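Local coordinates for protein probable fumarate reductase Ifc3 (PDB 1QO8) that reduces fumarate to succinate in vitro, carrying one FAD and four covalently bound c-type hemes per subunit, at residues Leu51-His56 / His432-Tyr437; Glu81-Asp86 / Lys365-Leu370. All coordinates share one frame; numbering follows the deposited sequence.

Interaction 1. Residues Leu51-His56 / His432-Tyr437. With HEM (protoporphyrin IX containing Fe), chain D.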
loop_
_atom_site.group_PDB
_atom_site.type_symbol
_atom_site.label_atom_id
_atom_site.label_comp_id
_atom_site.label_asym_id
_atom_site.label_seq_id
_atom_site.Cartn_x
_atom_site.Cartn_y
_atom_site.Cartn_z
ATOM N N LEU A 51 -44.432 -5.881 -17.876
ATOM C CA LEU A 51 -43.936 -5.750 -16.513
ATOM C C LEU A 51 -42.664 -4.903 -16.519
ATOM O O LEU A 51 -41.765 -5.235 -17.265
ATOM C CB LEU A 51 -43.627 -7.109 -15.877
ATOM C CG LEU A 51 -43.184 -6.978 -14.406
ATOM C CD1 LEU A 51 -44.378 -7.243 -13.506
ATOM C CD2 LEU A 51 -42.014 -7.898 -14.112
ATOM N N GLN A 52 -42.694 -3.850 -15.709
ATOM C CA GLN A 52 -41.655 -2.846 -15.758
ATOM C C GLN A 52 -40.265 -3.449 -15.592
ATOM O O GLN A 52 -39.429 -3.180 -16.463
ATOM C CB GLN A 52 -41.901 -1.807 -14.655
ATOM C CG GLN A 52 -41.400 -0.426 -15.040
ATOM C CD GLN A 52 -42.335 0.639 -14.497
ATOM O OE1 GLN A 52 -42.028 1.218 -13.449
ATOM N NE2 GLN A 52 -43.435 0.854 -15.221
ATOM N N PHE A 53 -40.016 -4.224 -14.513
ATOM C CA PHE A 53 -38.609 -4.605 -14.309
ATOM C C PHE A 53 -38.258 -6.001 -14.730
ATOM O O PHE A 53 -37.244 -6.239 -15.392
ATOM C CB PHE A 53 -38.087 -4.181 -12.911
ATOM C CG PHE A 53 -38.073 -2.671 -12.905
ATOM C CD1 PHE A 53 -37.362 -1.976 -13.870
ATOM C CD2 PHE A 53 -38.828 -1.953 -12.000
ATOM C CE1 PHE A 53 -37.376 -0.593 -13.905
ATOM C CE2 PHE A 53 -38.854 -0.576 -12.045
ATOM C CZ PHE A 53 -38.130 0.130 -12.984
ATOM N N ASP A 54 -39.014 -7.000 -14.421
ATOM C CA ASP A 54 -38.840 -8.397 -14.647
ATOM C C ASP A 54 -37.666 -8.932 -13.828
ATOM O O ASP A 54 -36.578 -9.321 -14.258
ATOM C CB ASP A 54 -38.909 -9.064 -16.008
ATOM C CG ASP A 54 -39.767 -10.345 -15.840
ATOM O OD1 ASP A 54 -39.977 -10.851 -14.691
ATOM O OD2 ASP A 54 -40.257 -10.900 -16.836
ATOM N N PRO A 55 -38.133 -9.357 -12.619
ATOM C CA PRO A 55 -37.254 -10.022 -11.670
ATOM C C PRO A 55 -36.916 -11.341 -12.289
ATOM O O PRO A 55 -35.804 -11.863 -12.167
ATOM C CB PRO A 55 -38.049 -10.037 -10.377
ATOM C CG PRO A 55 -39.357 -9.397 -10.646
ATOM C CD PRO A 55 -39.509 -9.192 -12.127
ATOM N N HIS A 56 -37.839 -11.897 -13.143
ATOM C CA HIS A 56 -37.562 -13.197 -13.703
ATOM C C HIS A 56 -37.038 -13.094 -15.100
ATOM O O HIS A 56 -37.172 -14.112 -15.795
ATOM C CB HIS A 56 -38.857 -14.092 -13.769
ATOM C CG HIS A 56 -39.456 -14.099 -12.392
ATOM N ND1 HIS A 56 -40.756 -13.704 -12.182
ATOM C CD2 HIS A 56 -38.948 -14.450 -11.174
ATOM C CE1 HIS A 56 -41.026 -13.705 -10.886
ATOM N NE2 HIS A 56 -39.967 -14.188 -10.255
ATOM N N HIS A 432 -36.318 5.004 -17.057
ATOM C CA HIS A 432 -36.905 3.673 -16.997
ATOM C C HIS A 432 -36.311 2.908 -15.794
ATOM O O HIS A 432 -37.005 2.175 -15.134
ATOM C CB HIS A 432 -36.520 2.780 -18.197
ATOM C CG HIS A 432 -37.106 3.207 -19.489
ATOM N ND1 HIS A 432 -36.562 2.924 -20.740
ATOM C CD2 HIS A 432 -38.245 3.956 -19.698
ATOM C CE1 HIS A 432 -37.379 3.493 -21.648
ATOM N NE2 HIS A 432 -38.405 4.107 -21.048
ATOM N N LEU A 433 -35.068 3.166 -15.416
ATOM C CA LEU A 433 -34.446 2.684 -14.198
ATOM C C LEU A 433 -34.867 3.395 -12.961
ATOM O O LEU A 433 -34.271 3.138 -11.898
ATOM C CB LEU A 433 -32.908 2.663 -14.339
ATOM C CG LEU A 433 -32.475 1.759 -15.489
ATOM C CD1 LEU A 433 -30.941 1.721 -15.642
ATOM C CD2 LEU A 433 -33.018 0.324 -15.309
ATOM N N GLU A 434 -35.841 4.282 -13.040
ATOM C CA GLU A 434 -36.317 5.108 -11.968
ATOM C C GLU A 434 -35.201 5.906 -11.308
ATOM O O GLU A 434 -35.349 6.335 -10.152
ATOM C CB GLU A 434 -37.098 4.262 -10.903
ATOM C CG GLU A 434 -38.232 3.424 -11.513
ATOM C CD GLU A 434 -38.884 2.505 -10.479
ATOM O OE1 GLU A 434 -38.748 2.536 -9.242
ATOM O OE2 GLU A 434 -39.700 1.675 -10.853
ATOM N N MET A 435 -34.220 6.368 -12.076
ATOM C CA MET A 435 -33.195 7.249 -11.471
ATOM C C MET A 435 -33.490 8.739 -11.462
ATOM O O MET A 435 -32.873 9.568 -10.735
ATOM C CB MET A 435 -31.919 6.929 -12.278
ATOM C CG MET A 435 -31.406 5.503 -11.851
ATOM S SD MET A 435 -30.073 5.172 -13.080
ATOM C CE MET A 435 -28.766 6.256 -12.430
ATOM N N LEU A 436 -34.497 9.127 -12.264
ATOM C CA LEU A 436 -34.742 10.605 -12.354
ATOM C C LEU A 436 -35.799 11.069 -11.396
ATOM O O LEU A 436 -36.947 10.545 -11.454
ATOM C CB LEU A 436 -35.255 10.919 -13.769
ATOM C CG LEU A 436 -34.325 10.498 -14.899
ATOM C CD1 LEU A 436 -34.866 11.130 -16.164
ATOM C CD2 LEU A 436 -32.854 10.812 -14.512
ATOM N N TYR A 437 -35.518 12.085 -10.597
ATOM C CA TYR A 437 -36.555 12.871 -9.951
ATOM C C TYR A 437 -37.179 13.834 -10.975
ATOM O O TYR A 437 -36.467 14.224 -11.912
ATOM C CB TYR A 437 -35.927 13.729 -8.846
ATOM C CG TYR A 437 -35.483 12.892 -7.643
ATOM C CD1 TYR A 437 -34.423 12.024 -7.693
ATOM C CD2 TYR A 437 -36.172 13.049 -6.436
ATOM C CE1 TYR A 437 -34.012 11.290 -6.581
ATOM C CE2 TYR A 437 -35.803 12.318 -5.305
ATOM C CZ TYR A 437 -34.745 11.447 -5.401
ATOM O OH TYR A 437 -34.402 10.738 -4.257
HETATM C CHA HEM D . -42.744 -13.343 -7.520
HETATM C CHB HEM D . -41.002 -17.735 -8.307
HETATM C CHC HEM D . -36.518 -16.142 -9.022
HETATM C CHD HEM D . -38.137 -11.877 -7.340
HETATM C C1A HEM D . -42.653 -14.702 -7.715
HETATM C C2A HEM D . -43.800 -15.646 -7.675
HETATM C C3A HEM D . -43.327 -16.832 -7.916
HETATM C C4A HEM D . -41.878 -16.735 -8.086
HETATM C CMA HEM D . -44.021 -18.232 -8.003
HETATM C CAA HEM D . -45.242 -15.162 -7.415
HETATM C CBA HEM D . -45.893 -14.553 -8.705
HETATM C CGA HEM D . -45.709 -15.478 -9.877
HETATM O O1A HEM D . -46.176 -16.651 -9.706
HETATM O O2A HEM D . -45.076 -15.061 -10.890
HETATM C C1B HEM D . -39.662 -17.702 -8.673
HETATM C C2B HEM D . -38.899 -18.748 -9.233
HETATM C C3B HEM D . -37.704 -18.284 -9.520
HETATM C C4B HEM D . -37.628 -16.943 -9.018
HETATM C CMB HEM D . -39.519 -20.166 -9.515
HETATM C CAB HEM D . -36.565 -18.908 -10.335
HETATM C CBB HEM D . -36.784 -19.704 -11.410
HETATM C C1C HEM D . -36.600 -14.832 -8.576
HETATM C C2C HEM D . -35.430 -13.962 -8.450
HETATM C C3C HEM D . -35.889 -12.790 -8.049
HETATM C C4C HEM D . -37.319 -12.907 -7.780
HETATM C CMC HEM D . -34.031 -14.481 -8.802
HETATM C CAC HEM D . -35.208 -11.423 -7.830
HETATM C CBC HEM D . -34.323 -10.879 -8.768
HETATM C C1D HEM D . -39.502 -11.863 -7.351
HETATM C C2D HEM D . -40.335 -10.753 -7.033
HETATM C C3D HEM D . -41.587 -11.192 -7.057
HETATM C C4D HEM D . -41.594 -12.582 -7.424
HETATM C CMD HEM D . -39.842 -9.294 -6.739
HETATM C CAD HEM D . -42.882 -10.305 -6.884
HETATM C CBD HEM D . -43.343 -9.899 -8.301
HETATM C CGD HEM D . -44.843 -9.851 -8.378
HETATM O O1D HEM D . -45.296 -8.786 -7.854
HETATM O O2D HEM D . -45.439 -10.832 -8.899
HETATM N NA HEM D . -41.527 -15.426 -7.951
HETATM N NB HEM D . -38.880 -16.553 -8.558
HETATM N NC HEM D . -37.674 -14.168 -8.117
HETATM N ND HEM D . -40.284 -13.038 -7.566
HETATM FE FE HEM D . -39.587 -14.818 -8.103
#
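Q52 and F53 face H432 and L433 with their backbones well apart, the CA atoms of F53 and L433 being 8.4 Å from each other, so side chains must span the gap. F53 does most of this. With its CG beside the backbone N and anti to the carbonyl carbon (chi1 -66°), the ring reaches across and meets the other segment rim first: H432 O lies at its edge, near the ring plane, 3.1 Å from F53 CE1. The carboxylate of E434 arrives at the same rim, its plane turned 59° from the ring. Its OE2 is modelled too close to F53 CE2 to be trusted, but E434 CG packs on F53 CZ at 3.6 Å. Q52 CG, from the same segment as F53, lies above one face of the F53 ring, offset toward its rim. E434 OE1 in turn accepts a hydrogen bond from D86 N. Further along, D54 OD1 accepts from H56 N at 2.8 Å, an Asx turn. H56 NE2 binds the iron of heme c #3 at 2.3 Å, with H69 as the other axial ligand, while P55 CB packs 3.6 Å from heme atom CHD. F53 and L433 also line the pocket of heme c #4. E434, at positive phi, is the C-prime residue of a Schellman motif in which M435 N bonds to Y430 O. The small contact, burying 160 Å², sets the cytochrome loop following helix 43-46 against the C-terminal end of helix 425-432 in the flavoprotein part, just before strand 437-439, which pairs with strand 489-505.

Interaction 2. Residues Glu81-Asp86 / Lys365-Leu370. With HEM (protoporphyrin IX containing Fe), chain C.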
loop_
_atom_site.group_PDB
_atom_site.type_symbol
_atom_site.label_atom_id
_atom_site.label_comp_id
_atom_site.label_asym_id
_atom_site.label_seq_id
_atom_site.Cartn_x
_atom_site.Cartn_y
_atom_site.Cartn_z
ATOM N N GLU A 81 -29.517 -4.239 -4.650
ATOM C CA GLU A 81 -28.161 -4.093 -4.167
ATOM C C GLU A 81 -27.402 -3.028 -5.006
ATOM O O GLU A 81 -26.339 -2.537 -4.652
ATOM C CB GLU A 81 -27.423 -5.418 -4.402
ATOM C CG GLU A 81 -27.865 -6.538 -3.413
ATOM C CD GLU A 81 -27.303 -6.152 -2.051
ATOM O OE1 GLU A 81 -26.440 -5.242 -1.982
ATOM O OE2 GLU A 81 -27.703 -6.634 -0.985
ATOM N N CYS A 82 -27.932 -2.846 -6.228
ATOM C CA CYS A 82 -27.397 -1.914 -7.181
ATOM C C CYS A 82 -28.397 -0.877 -7.660
ATOM O O CYS A 82 -27.975 0.304 -7.728
ATOM C CB CYS A 82 -26.822 -2.579 -8.405
ATOM S SG CYS A 82 -25.667 -3.896 -7.968
ATOM N N HIS A 83 -29.645 -1.272 -7.861
ATOM C CA HIS A 83 -30.630 -0.325 -8.383
ATOM C C HIS A 83 -31.456 0.235 -7.251
ATOM O O HIS A 83 -31.319 -0.143 -6.074
ATOM C CB HIS A 83 -31.547 -0.923 -9.417
ATOM C CG HIS A 83 -30.938 -1.562 -10.626
ATOM N ND1 HIS A 83 -30.549 -0.809 -11.764
ATOM C CD2 HIS A 83 -30.637 -2.811 -10.926
ATOM C CE1 HIS A 83 -30.071 -1.654 -12.681
ATOM N NE2 HIS A 83 -30.068 -2.953 -12.199
ATOM N N SER A 84 -32.455 1.053 -7.551
ATOM C CA SER A 84 -33.358 1.399 -6.427
ATOM C C SER A 84 -34.789 1.331 -6.923
ATOM O O SER A 84 -35.512 2.288 -6.725
ATOM C CB SER A 84 -32.916 2.701 -5.781
ATOM O OG SER A 84 -33.283 2.817 -4.391
ATOM N N PHE A 85 -35.201 0.273 -7.643
ATOM C CA PHE A 85 -36.575 0.190 -8.119
ATOM C C PHE A 85 -37.540 0.316 -6.945
ATOM O O PHE A 85 -37.135 -0.082 -5.862
ATOM C CB PHE A 85 -36.856 -1.082 -8.885
ATOM C CG PHE A 85 -35.860 -1.363 -9.977
ATOM C CD1 PHE A 85 -35.571 -0.437 -10.986
ATOM C CD2 PHE A 85 -35.189 -2.538 -10.018
ATOM C CE1 PHE A 85 -34.658 -0.761 -11.974
ATOM C CE2 PHE A 85 -34.290 -2.862 -10.987
ATOM C CZ PHE A 85 -34.015 -1.994 -12.004
ATOM N N ASP A 86 -38.729 0.868 -7.168
ATOM C CA ASP A 86 -39.670 1.013 -6.057
ATOM C C ASP A 86 -40.713 -0.124 -6.248
ATOM O O ASP A 86 -41.272 -0.251 -7.341
ATOM C CB ASP A 86 -40.379 2.355 -6.195
ATOM C CG ASP A 86 -41.514 2.582 -5.228
ATOM O OD1 ASP A 86 -41.494 2.135 -4.067
ATOM O OD2 ASP A 86 -42.513 3.245 -5.567
ATOM N N LYS A 365 -26.096 7.922 -6.976
ATOM C CA LYS A 365 -25.879 7.780 -5.558
ATOM C C LYS A 365 -26.887 6.768 -4.986
ATOM O O LYS A 365 -26.595 5.972 -4.077
ATOM C CB LYS A 365 -25.833 9.125 -4.841
ATOM C CG LYS A 365 -24.776 9.145 -3.725
ATOM C CD LYS A 365 -25.160 9.946 -2.490
ATOM C CE LYS A 365 -24.365 9.496 -1.265
ATOM N NZ LYS A 365 -22.879 9.489 -1.478
ATOM N N ASP A 366 -28.055 6.676 -5.612
ATOM C CA ASP A 366 -29.101 5.722 -5.316
ATOM C C ASP A 366 -29.008 4.458 -6.163
ATOM O O ASP A 366 -28.936 3.379 -5.573
ATOM C CB ASP A 366 -30.499 6.336 -5.536
ATOM C CG ASP A 366 -30.476 7.566 -6.442
ATOM O OD1 ASP A 366 -29.473 7.741 -7.251
ATOM O OD2 ASP A 366 -31.479 8.343 -6.262
ATOM N N SER A 367 -29.170 4.570 -7.457
ATOM C CA SER A 367 -28.912 3.489 -8.406
ATOM C C SER A 367 -27.465 3.593 -8.866
ATOM O O SER A 367 -27.016 4.509 -9.602
ATOM C CB SER A 367 -29.989 3.493 -9.436
ATOM O OG SER A 367 -30.055 2.603 -10.515
ATOM N N ARG A 368 -26.615 2.632 -8.468
ATOM C CA ARG A 368 -25.164 2.819 -8.565
ATOM C C ARG A 368 -24.648 2.525 -9.927
ATOM O O ARG A 368 -23.807 1.672 -10.233
ATOM C CB ARG A 368 -24.394 2.104 -7.440
ATOM C CG ARG A 368 -24.766 2.616 -6.047
ATOM C CD ARG A 368 -23.977 1.915 -4.892
ATOM N NE ARG A 368 -24.112 0.462 -4.921
ATOM C CZ ARG A 368 -23.329 -0.451 -5.458
ATOM N NH1 ARG A 368 -22.148 -0.275 -6.118
ATOM N NH2 ARG A 368 -23.739 -1.744 -5.302
ATOM N N ILE A 369 -25.146 3.283 -10.900
ATOM C CA ILE A 369 -24.770 3.066 -12.304
ATOM C C ILE A 369 -24.055 4.352 -12.771
ATOM O O ILE A 369 -24.396 5.412 -12.226
ATOM C CB ILE A 369 -26.181 2.921 -12.928
ATOM C CG1 ILE A 369 -26.589 1.442 -12.853
ATOM C CG2 ILE A 369 -26.326 3.550 -14.304
ATOM C CD1 ILE A 369 -28.033 1.241 -13.252
ATOM N N LEU A 370 -23.152 4.304 -13.683
ATOM C CA LEU A 370 -22.412 5.367 -14.299
ATOM C C LEU A 370 -23.398 6.387 -14.954
ATOM O O LEU A 370 -24.282 5.932 -15.704
ATOM C CB LEU A 370 -21.448 4.855 -15.360
ATOM C CG LEU A 370 -20.267 3.915 -15.071
ATOM C CD1 LEU A 370 -19.037 4.230 -15.949
ATOM C CD2 LEU A 370 -19.742 3.870 -13.655
HETATM C CHA HEM C . -28.824 -2.244 -16.193
HETATM C CHB HEM C . -32.780 -4.293 -14.263
HETATM C CHC HEM C . -29.822 -6.321 -11.026
HETATM C CHD HEM C . -26.235 -3.308 -12.280
HETATM C C1A HEM C . -30.127 -2.638 -16.043
HETATM C C2A HEM C . -31.258 -2.456 -16.937
HETATM C C3A HEM C . -32.333 -3.026 -16.410
HETATM C C4A HEM C . -31.924 -3.576 -15.114
HETATM C CMA HEM C . -33.796 -3.101 -16.907
HETATM C CAA HEM C . -31.183 -1.642 -18.269
HETATM C CBA HEM C . -30.958 -2.521 -19.515
HETATM C CGA HEM C . -29.545 -3.058 -19.513
HETATM O O1A HEM C . -29.466 -4.331 -19.458
HETATM O O2A HEM C . -28.565 -2.250 -19.562
HETATM C C1B HEM C . -32.273 -5.176 -13.318
HETATM C C2B HEM C . -33.006 -6.257 -12.671
HETATM C C3B HEM C . -32.170 -6.822 -11.820
HETATM C C4B HEM C . -30.906 -6.136 -11.849
HETATM C CMB HEM C . -34.437 -6.594 -13.057
HETATM C CAB HEM C . -32.330 -8.128 -10.929
HETATM C CBB HEM C . -33.211 -9.076 -11.258
HETATM C C1C HEM C . -28.626 -5.645 -10.992
HETATM C C2C HEM C . -27.475 -5.894 -10.133
HETATM C C3C HEM C . -26.491 -5.085 -10.517
HETATM C C4C HEM C . -26.970 -4.298 -11.627
HETATM C CMC HEM C . -27.544 -6.923 -8.999
HETATM C CAC HEM C . -25.008 -4.936 -10.017
HETATM C CBC HEM C . -24.283 -5.976 -9.615
HETATM C C1D HEM C . -26.614 -2.781 -13.487
HETATM C C2D HEM C . -25.758 -1.919 -14.330
HETATM C C3D HEM C . -26.472 -1.641 -15.408
HETATM C C4D HEM C . -27.767 -2.282 -15.306
HETATM C CMD HEM C . -24.332 -1.486 -13.933
HETATM C CAD HEM C . -26.064 -0.745 -16.633
HETATM C CBD HEM C . -26.741 0.603 -16.588
HETATM C CGD HEM C . -26.501 1.593 -17.756
HETATM O O1D HEM C . -25.360 1.717 -18.240
HETATM O O2D HEM C . -27.463 2.261 -18.187
HETATM N NA HEM C . -30.575 -3.396 -14.963
HETATM N NB HEM C . -31.009 -5.108 -12.770
HETATM N NC HEM C . -28.275 -4.666 -11.898
HETATM N ND HEM C . -27.819 -2.977 -14.097
HETATM FE FE HEM C . -29.396 -4.110 -13.475
HETATM O O HOH W 1 -26.610 0.308 -3.538
HETATM O O HOH W 2 -28.782 0.887 -4.617
#
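Two direct hydrogen bonds join C82 and E81 to R368. The backbone N of R368 donates to C82 O at 2.8 Å, with an N-H...acceptor angle of 165°, while its side chain grips the preceding carbonyl: NH2 donates to E81 O, also at 2.8 Å, with the acceptor near the guanidinium plane. A bend at chi3 (-55°) turns the guanidinium back to that oxygen. S367 CA adds a CA-H...O contact to C82 O. Water-mediated bonds reinforce the pairing: one water accepts from R368 NE and donates to E81 O, and a second lies 2.7 Å from D366 O and within bonding distance of H83 O. The guanidinium is also held through NH1, which donates to S330 O and N332 O; an alanine here would probably leave E81 O without its direct side-chain donor and cut the tie to those two carbonyls. R368 is the centre of an inverse gamma turn, with I369 N bonded to S367 O, and this tight turn of the flavoprotein part meets the cytochrome c3 part at heme c #4. C82 and H83 belong to a CxxCH heme-binding motif with C79, and C82 SG probably carries the thioether link to the heme. Metal coordination comes from H83, whose NE2 binds the iron, H59 being the second axial ligand. Two nonpolar side chains pack against this ligand: I369 CD1 comes obliquely, 3.6 Å from H83 ND1, and F85 CZ, from the histidine's own segment, lies above one face of its ring, offset toward the rim. Both also touch the heme.

How the interactions relate
From the N terminus the chain first passes residues 51-56, then 81-86, both in the cytochrome c3 part, before entering the flavoprotein part, where 365-370 closes interaction 2 and 432-437 later closes interaction 1. The smaller loop therefore lies wholly within the larger, without crossing. Their centres are 10 Å apart and they touch directly: F53 stacks on F85, and M435 CG packs 3.4 Å from S367 CB. Together they tie heme-bearing loops to the turn after strand 357-364 and to the end of helix 425-432, one contact including a ligand of heme c #3, the other of heme c #4.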